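Local coordinates for protein truncated hemoglobin 4 (Chlamydomonas reinhardtii, PDB 6BME) that binds heme b as a truncated 2-on-2 hemoglobin whose iron can take lysine as an axial ligand, and probably binds oxygen, at residues Ala14-Val19 with Arg48-Ala53; Asp92-Met97 with Glu102-Ala107. All coordinates share one frame; numbering follows the deposited sequence.

In the fold
Both contacts belong to the truncated-globin domain of a longer protein, which has helices and loops but no strands, and their centres lie about 11 Å apart. Contact 1 comes first along the chain, joining helix 10-25 to helix 39-53, and closes before contact 2 opens between the consecutive helices 80-96 and 101-114. Residues 14-19 and 92-97 also touch directly: Met97 CG lies 3.4 Å from Thr16 OG1, and Val19 packs on Ser93 and Glu96. In this way the two helix pairs of the 2-on-2 fold are packed as layers of one sandwich. Contact 1 reaches the heme through Phe49 and Arg48, whereas contact 2 lies further out, its centre about 13 Å from the chain centre.

Contact 1. Residues Ala14-Val19 with Arg48-Ala53. With HEM (protoporphyrin IX containing Fe), chain C; SO4 (sulfate ion), chain D.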
loop_
_atom_site.group_PDB
_atom_site.type_symbol
_atom_site.label_atom_id
_atom_site.label_comp_id
_atom_site.label_asym_id
_atom_site.label_seq_id
_atom_site.Cartn_x
_atom_site.Cartn_y
_atom_site.Cartn_z
ATOM N N ALA A 14 -13.887 4.349 2.353
ATOM C CA ALA A 14 -14.151 2.918 2.237
ATOM C C ALA A 14 -14.224 2.495 0.776
ATOM O O ALA A 14 -13.758 1.412 0.412
ATOM C CB ALA A 14 -15.443 2.555 2.969
ATOM N N ALA A 15 -14.803 3.345 -0.079
ATOM C CA ALA A 15 -14.873 3.020 -1.497
ATOM C C ALA A 15 -13.482 2.935 -2.099
ATOM O O ALA A 15 -13.199 2.033 -2.891
ATOM C CB ALA A 15 -15.716 4.054 -2.242
ATOM N N THR A 16 -12.596 3.861 -1.723
ATOM C CA THR A 16 -11.223 3.831 -2.230
ATOM C C THR A 16 -10.505 2.560 -1.798
ATOM O O THR A 16 -9.794 1.935 -2.597
ATOM C CB THR A 16 -10.455 5.061 -1.745
ATOM O OG1 THR A 16 -11.156 6.245 -2.145
ATOM C CG2 THR A 16 -9.031 5.079 -2.324
ATOM N N VAL A 17 -10.672 2.171 -0.530
ATOM C CA VAL A 17 -10.062 0.937 -0.034
ATOM C C VAL A 17 -10.546 -0.266 -0.841
ATOM O O VAL A 17 -9.747 -1.132 -1.228
ATOM C CB VAL A 17 -10.348 0.773 1.475
ATOM C CG1 VAL A 17 -10.017 -0.652 1.947
ATOM C CG2 VAL A 17 -9.545 1.798 2.289
ATOM N N ASP A 18 -11.851 -0.332 -1.126
ATOM C CA ASP A 18 -12.388 -1.462 -1.882
ATOM C C ASP A 18 -11.815 -1.508 -3.295
ATOM O O ASP A 18 -11.412 -2.576 -3.778
ATOM C CB ASP A 18 -13.916 -1.406 -1.912
ATOM C CG ASP A 18 -14.546 -2.079 -0.698
ATOM O OD1 ASP A 18 -13.792 -2.613 0.149
ATOM O OD2 ASP A 18 -15.791 -2.070 -0.591
ATOM N N VAL A 19 -11.766 -0.357 -3.972
ATOM C CA VAL A 19 -11.155 -0.297 -5.302
ATOM C C VAL A 19 -9.728 -0.834 -5.249
ATOM O O VAL A 19 -9.335 -1.695 -6.045
ATOM C CB VAL A 19 -11.179 1.144 -5.842
ATOM C CG1 VAL A 19 -10.253 1.277 -7.086
ATOM C CG2 VAL A 19 -12.607 1.587 -6.145
ATOM N N ARG A 48 -4.641 1.275 6.579
ATOM C CA ARG A 48 -3.442 1.893 7.136
ATOM C C ARG A 48 -2.495 2.355 6.027
ATOM O O ARG A 48 -1.836 3.395 6.157
ATOM C CB ARG A 48 -2.749 0.913 8.085
ATOM C CG ARG A 48 -1.882 1.608 9.124
ATOM C CD ARG A 48 -1.359 0.658 10.183
ATOM N NE ARG A 48 -0.779 1.412 11.294
ATOM C CZ ARG A 48 -0.029 0.877 12.252
ATOM N NH1 ARG A 48 0.255 -0.423 12.243
ATOM N NH2 ARG A 48 0.450 1.647 13.211
ATOM N N PHE A 49 -2.434 1.597 4.925
ATOM C CA PHE A 49 -1.654 1.999 3.750
ATOM C C PHE A 49 -2.135 3.347 3.236
ATOM O O PHE A 49 -1.339 4.269 3.007
ATOM C CB PHE A 49 -1.787 0.913 2.666
ATOM C CG PHE A 49 -0.918 1.110 1.438
ATOM C CD1 PHE A 49 -1.120 2.177 0.568
ATOM C CD2 PHE A 49 0.036 0.161 1.103
ATOM C CE1 PHE A 49 -0.325 2.339 -0.577
ATOM C CE2 PHE A 49 0.832 0.309 -0.032
ATOM C CZ PHE A 49 0.644 1.404 -0.876
ATOM N N LEU A 50 -3.452 3.482 3.068
ATOM C CA LEU A 50 -4.031 4.736 2.606
ATOM C C LEU A 50 -3.757 5.866 3.593
ATOM O O LEU A 50 -3.383 6.975 3.200
ATOM C CB LEU A 50 -5.533 4.546 2.381
ATOM C CG LEU A 50 -6.379 5.780 2.069
ATOM C CD1 LEU A 50 -5.912 6.434 0.778
ATOM C CD2 LEU A 50 -7.834 5.357 1.950
ATOM N N ALA A 51 -3.951 5.603 4.889
ATOM C CA ALA A 51 -3.667 6.622 5.894
ATOM C C ALA A 51 -2.195 7.041 5.855
ATOM O O ALA A 51 -1.877 8.236 5.918
ATOM C CB ALA A 51 -4.057 6.102 7.280
ATOM N N TYR A 52 -1.287 6.068 5.720
ATOM C CA TYR A 52 0.144 6.361 5.669
ATOM C C TYR A 52 0.500 7.223 4.463
ATOM O O TYR A 52 1.265 8.189 4.582
ATOM C CB TYR A 52 0.945 5.054 5.641
ATOM C CG TYR A 52 2.438 5.272 5.690
ATOM C CD1 TYR A 52 3.073 5.600 6.883
ATOM C CD2 TYR A 52 3.216 5.157 4.541
ATOM C CE1 TYR A 52 4.444 5.810 6.930
ATOM C CE2 TYR A 52 4.586 5.363 4.581
ATOM C CZ TYR A 52 5.191 5.685 5.776
ATOM O OH TYR A 52 6.548 5.890 5.814
ATOM N N ALA A 53 -0.050 6.895 3.295
ATOM C CA ALA A 53 0.238 7.686 2.101
ATOM C C ALA A 53 -0.101 9.163 2.301
ATOM O O ALA A 53 0.523 10.036 1.683
ATOM C CB ALA A 53 -0.518 7.113 0.899
HETATM C CHA HEM C . 0.954 -6.217 5.761
HETATM C CHB HEM C . 1.321 -1.535 4.625
HETATM C CHC HEM C . 3.677 -2.828 0.598
HETATM C CHD HEM C . 1.749 -7.228 1.061
HETATM C C1A HEM C . 0.857 -4.848 5.877
HETATM C C2A HEM C . 0.302 -4.068 6.976
HETATM C C3A HEM C . 0.409 -2.771 6.626
HETATM C C4A HEM C . 1.026 -2.685 5.322
HETATM C CMA HEM C . -0.014 -1.525 7.430
HETATM C CAA HEM C . -0.294 -4.616 8.311
HETATM C CBA HEM C . -1.503 -5.521 8.070
HETATM C CGA HEM C . -2.225 -5.886 9.354
HETATM O O1A HEM C . -1.608 -6.538 10.254
HETATM O O2A HEM C . -3.438 -5.536 9.454
HETATM C C1B HEM C . 2.115 -1.474 3.497
HETATM C C2B HEM C . 2.812 -0.312 2.984
HETATM C C3B HEM C . 3.469 -0.693 1.878
HETATM C C4B HEM C . 3.182 -2.087 1.644
HETATM C CMB HEM C . 2.819 1.094 3.629
HETATM C CAB HEM C . 4.357 0.135 0.918
HETATM C CBB HEM C . 4.279 1.459 0.789
HETATM C C1C HEM C . 3.282 -4.110 0.319
HETATM C C2C HEM C . 3.529 -4.816 -0.903
HETATM C C3C HEM C . 2.984 -6.026 -0.810
HETATM C C4C HEM C . 2.383 -6.136 0.510
HETATM C CMC HEM C . 4.275 -4.223 -2.118
HETATM C CAC HEM C . 3.016 -7.085 -1.927
HETATM C CBC HEM C . 1.975 -7.901 -2.123
HETATM C C1D HEM C . 1.439 -7.361 2.404
HETATM C C2D HEM C . 1.022 -8.576 3.074
HETATM C C3D HEM C . 0.799 -8.290 4.356
HETATM C C4D HEM C . 1.071 -6.888 4.557
HETATM C CMD HEM C . 0.849 -9.939 2.382
HETATM C CAD HEM C . 0.303 -9.246 5.480
HETATM C CBD HEM C . 1.455 -10.093 6.003
HETATM C CGD HEM C . 0.887 -11.031 7.044
HETATM O O1D HEM C . 0.012 -10.595 7.834
HETATM O O2D HEM C . 1.324 -12.202 7.090
HETATM N NA HEM C . 1.266 -3.973 4.898
HETATM N NB HEM C . 2.367 -2.547 2.655
HETATM N NC HEM C . 2.592 -4.948 1.160
HETATM N ND HEM C . 1.471 -6.344 3.348
HETATM FE FE HEM C . 1.910 -4.452 2.996
HETATM S S SO4 D . -1.562 4.474 13.375
HETATM O O1 SO4 D . -1.943 5.865 13.212
HETATM O O2 SO4 D . -2.017 3.995 14.686
HETATM O O3 SO4 D . -0.101 4.351 13.342
HETATM O O4 SO4 D . -2.177 3.683 12.307
#
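Leu50 lays its CD2 methyl at a slant against Val17 CG2, 4.0 Å away, where helix 10-25 meets helix 39-53 in the 2-on-2 globin fold. In Val17, CG1 stands anti to the backbone N (chi1 167°), which places CG2 beside that nitrogen, and it is this second methyl that meets the leucine. Thr16 CG2 lies farther off, 4.4 Å from the same Leu50 CD2, so one leucine branch serves both residues. The contact is small and buried, with no hydrogen bond between the segments; the threonine hydroxyl bonds instead to the carbonyl of Ala12 in its own helix. Phe90 of helix 80-96 and Leu7 also pack on Leu50.

The neighbouring residues of helix 39-53 turn to the heme. Phe49 meets the porphyrin at an oblique tilt, through CD2, 3.4 Å from heme C2B, and CE2, equally near heme C3B, while Phe20 and Phe90 meet the phenylalanine ring itself. The helix thus joins the interhelical core to the cofactor pocket, and one turn before Phe49 it carries Lys45, which binds the heme. Arg48 rests its CB on the heme methyl CMA at 3.7 Å, then runs outward, extended from CG to NE, to a sulfate probably taken up from the crystallisation liquor. That anion is also bound by the backbone N atoms of Thr58 and His59. Arg48 NE donates to sulfate O4 at 2.9 Å on a bent path (139°), whereas NH2 reaches O3 at 2.8 Å, nearly straight at 176° and in the guanidinium plane.

Contact 2. Residues Asp92-Met97 with Glu102-Ala107; sequences DSLKEM and ELIDEA
Chi1 of -57° and chi2 of -55° in Ile104 set CG1 beside the backbone N and fold CD1 over toward Leu94. There CD1 lies only 3.4 Å from Leu94 CB, tighter than usual for two carbons. Leu94 has its own CG anti to the carbonyl carbon. The two side chains lie alongside one another, pointing opposite ways, and the same isoleucine methyl, Ile104 CD1, is 3.7 Å from Leu94 CD1. That leucine methyl reaches on to Ala107 CB at 4.0 Å, one turn further along the facing helix. Lys95 borders the patch at the exposed side, its CG 4.4 Å from Ile104 CD1. The contact is wholly apolar, with no hydrogen bond between the segments.

This is the end of an antiparallel helical hairpin: the short axes run at 167° with a closest approach of 10.4 Å, and Met97 leaves the helical conformation at the start of the connection. Phe54 packs on Leu94, Leu103 and Ala107, adding an aromatic side chain to the seam between helices 80-96 and 101-114. On its other flank, helix 80-96 sets Ser93 against Val19 and Phe20 of helix 10-25, where Glu96 forms a salt bridge with Lys23.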
loop_
_atom_site.group_PDB
_atom_site.type_symbol
_atom_site.label_atom_id
_atom_site.label_comp_id
_atom_site.label_asym_id
_atom_site.label_seq_id
_atom_site.Cartn_x
_atom_site.Cartn_y
_atom_site.Cartn_z
ATOM N N ASP A 92 -3.739 4.625 -9.162
ATOM C CA ASP A 92 -4.871 4.410 -10.055
ATOM C C ASP A 92 -6.183 4.436 -9.283
ATOM O O ASP A 92 -7.178 4.984 -9.764
ATOM C CB ASP A 92 -4.723 3.084 -10.801
ATOM C CG ASP A 92 -3.544 3.079 -11.765
ATOM O OD1 ASP A 92 -2.887 4.130 -11.937
ATOM O OD2 ASP A 92 -3.276 2.008 -12.344
ATOM N N SER A 93 -6.209 3.835 -8.085
ATOM C CA SER A 93 -7.420 3.883 -7.270
ATOM C C SER A 93 -7.794 5.316 -6.944
ATOM O O SER A 93 -8.962 5.698 -7.057
ATOM C CB SER A 93 -7.233 3.082 -5.982
ATOM O OG SER A 93 -6.849 1.755 -6.276
ATOM N N LEU A 94 -6.810 6.132 -6.563
ATOM C CA LEU A 94 -7.097 7.523 -6.234
ATOM C C LEU A 94 -7.662 8.273 -7.437
ATOM O O LEU A 94 -8.624 9.039 -7.304
ATOM C CB LEU A 94 -5.836 8.212 -5.715
ATOM C CG LEU A 94 -5.162 7.688 -4.453
ATOM C CD1 LEU A 94 -3.882 8.480 -4.188
ATOM C CD2 LEU A 94 -6.119 7.787 -3.277
ATOM N N LYS A 95 -7.083 8.058 -8.625
ATOM C CA LYS A 95 -7.577 8.724 -9.826
ATOM C C LYS A 95 -8.998 8.286 -10.155
ATOM O O LYS A 95 -9.842 9.115 -10.520
ATOM C CB LYS A 95 -6.648 8.439 -11.011
ATOM C CG LYS A 95 -5.223 8.898 -10.799
ATOM C CD LYS A 95 -4.333 8.433 -11.947
ATOM C CE LYS A 95 -2.864 8.715 -11.674
ATOM N NZ LYS A 95 -2.007 8.117 -12.739
ATOM N N GLU A 96 -9.273 6.986 -10.057
ATOM C CA GLU A 96 -10.613 6.484 -10.348
ATOM C C GLU A 96 -11.661 7.057 -9.406
ATOM O O GLU A 96 -12.831 7.197 -9.787
ATOM C CB GLU A 96 -10.618 4.963 -10.285
ATOM C CG GLU A 96 -9.841 4.363 -11.442
ATOM C CD GLU A 96 -9.685 2.873 -11.330
ATOM O OE1 GLU A 96 -10.478 2.247 -10.587
ATOM O OE2 GLU A 96 -8.770 2.336 -11.992
ATOM N N MET A 97 -11.268 7.399 -8.187
ATOM C CA MET A 97 -12.167 8.010 -7.220
ATOM C C MET A 97 -12.246 9.527 -7.370
ATOM O O MET A 97 -12.874 10.191 -6.539
ATOM C CB MET A 97 -11.728 7.634 -5.807
ATOM C CG MET A 97 -11.843 6.140 -5.513
ATOM S SD MET A 97 -13.550 5.565 -5.515
ATOM C CE MET A 97 -14.277 6.696 -4.340
ATOM N N GLU A 102 -2.829 17.281 -6.744
ATOM C CA GLU A 102 -1.994 17.660 -5.612
ATOM C C GLU A 102 -1.925 16.529 -4.590
ATOM O O GLU A 102 -0.847 16.221 -4.064
ATOM C CB GLU A 102 -2.524 18.946 -4.980
ATOM C CG GLU A 102 -1.529 19.614 -4.039
ATOM C CD GLU A 102 -1.894 21.059 -3.727
ATOM O OE1 GLU A 102 -2.534 21.712 -4.574
ATOM O OE2 GLU A 102 -1.546 21.539 -2.628
ATOM N N LEU A 103 -3.063 15.876 -4.325
ATOM C CA LEU A 103 -3.071 14.735 -3.412
ATOM C C LEU A 103 -2.357 13.525 -4.011
ATOM O O LEU A 103 -1.663 12.795 -3.294
ATOM C CB LEU A 103 -4.511 14.382 -3.031
ATOM C CG LEU A 103 -5.230 15.362 -2.095
ATOM C CD1 LEU A 103 -6.676 14.937 -1.857
ATOM C CD2 LEU A 103 -4.486 15.475 -0.769
ATOM N N ILE A 104 -2.511 13.291 -5.323
ATOM C CA ILE A 104 -1.758 12.217 -5.973
ATOM C C ILE A 104 -0.264 12.402 -5.746
ATOM O O ILE A 104 0.446 11.466 -5.360
ATOM C CB ILE A 104 -2.067 12.160 -7.481
ATOM C CG1 ILE A 104 -3.551 11.975 -7.726
ATOM C CG2 ILE A 104 -1.258 11.029 -8.151
ATOM C CD1 ILE A 104 -4.099 10.819 -7.039
ATOM N N ASP A 105 0.237 13.606 -6.032
ATOM C CA ASP A 105 1.667 13.871 -5.915
ATOM C C ASP A 105 2.147 13.635 -4.494
ATOM O O ASP A 105 3.218 13.055 -4.279
ATOM C CB ASP A 105 1.976 15.308 -6.353
ATOM C CG ASP A 105 1.915 15.495 -7.873
ATOM O OD1 ASP A 105 2.093 14.509 -8.616
ATOM O OD2 ASP A 105 1.702 16.642 -8.331
ATOM N N GLU A 106 1.360 14.073 -3.508
ATOM C CA GLU A 106 1.739 13.879 -2.116
ATOM C C GLU A 106 1.858 12.394 -1.793
ATOM O O GLU A 106 2.850 11.949 -1.204
ATOM C CB GLU A 106 0.716 14.567 -1.204
ATOM C CG GLU A 106 0.842 14.159 0.250
ATOM C CD GLU A 106 -0.190 14.826 1.156
ATOM O OE1 GLU A 106 -0.920 15.738 0.689
ATOM O OE2 GLU A 106 -0.257 14.428 2.340
ATOM N N ALA A 107 0.859 11.608 -2.198
ATOM C CA ALA A 107 0.903 10.167 -1.968
ATOM C C ALA A 107 2.096 9.536 -2.673
ATOM O O ALA A 107 2.802 8.698 -2.096
ATOM C CB ALA A 107 -0.406 9.528 -2.440
#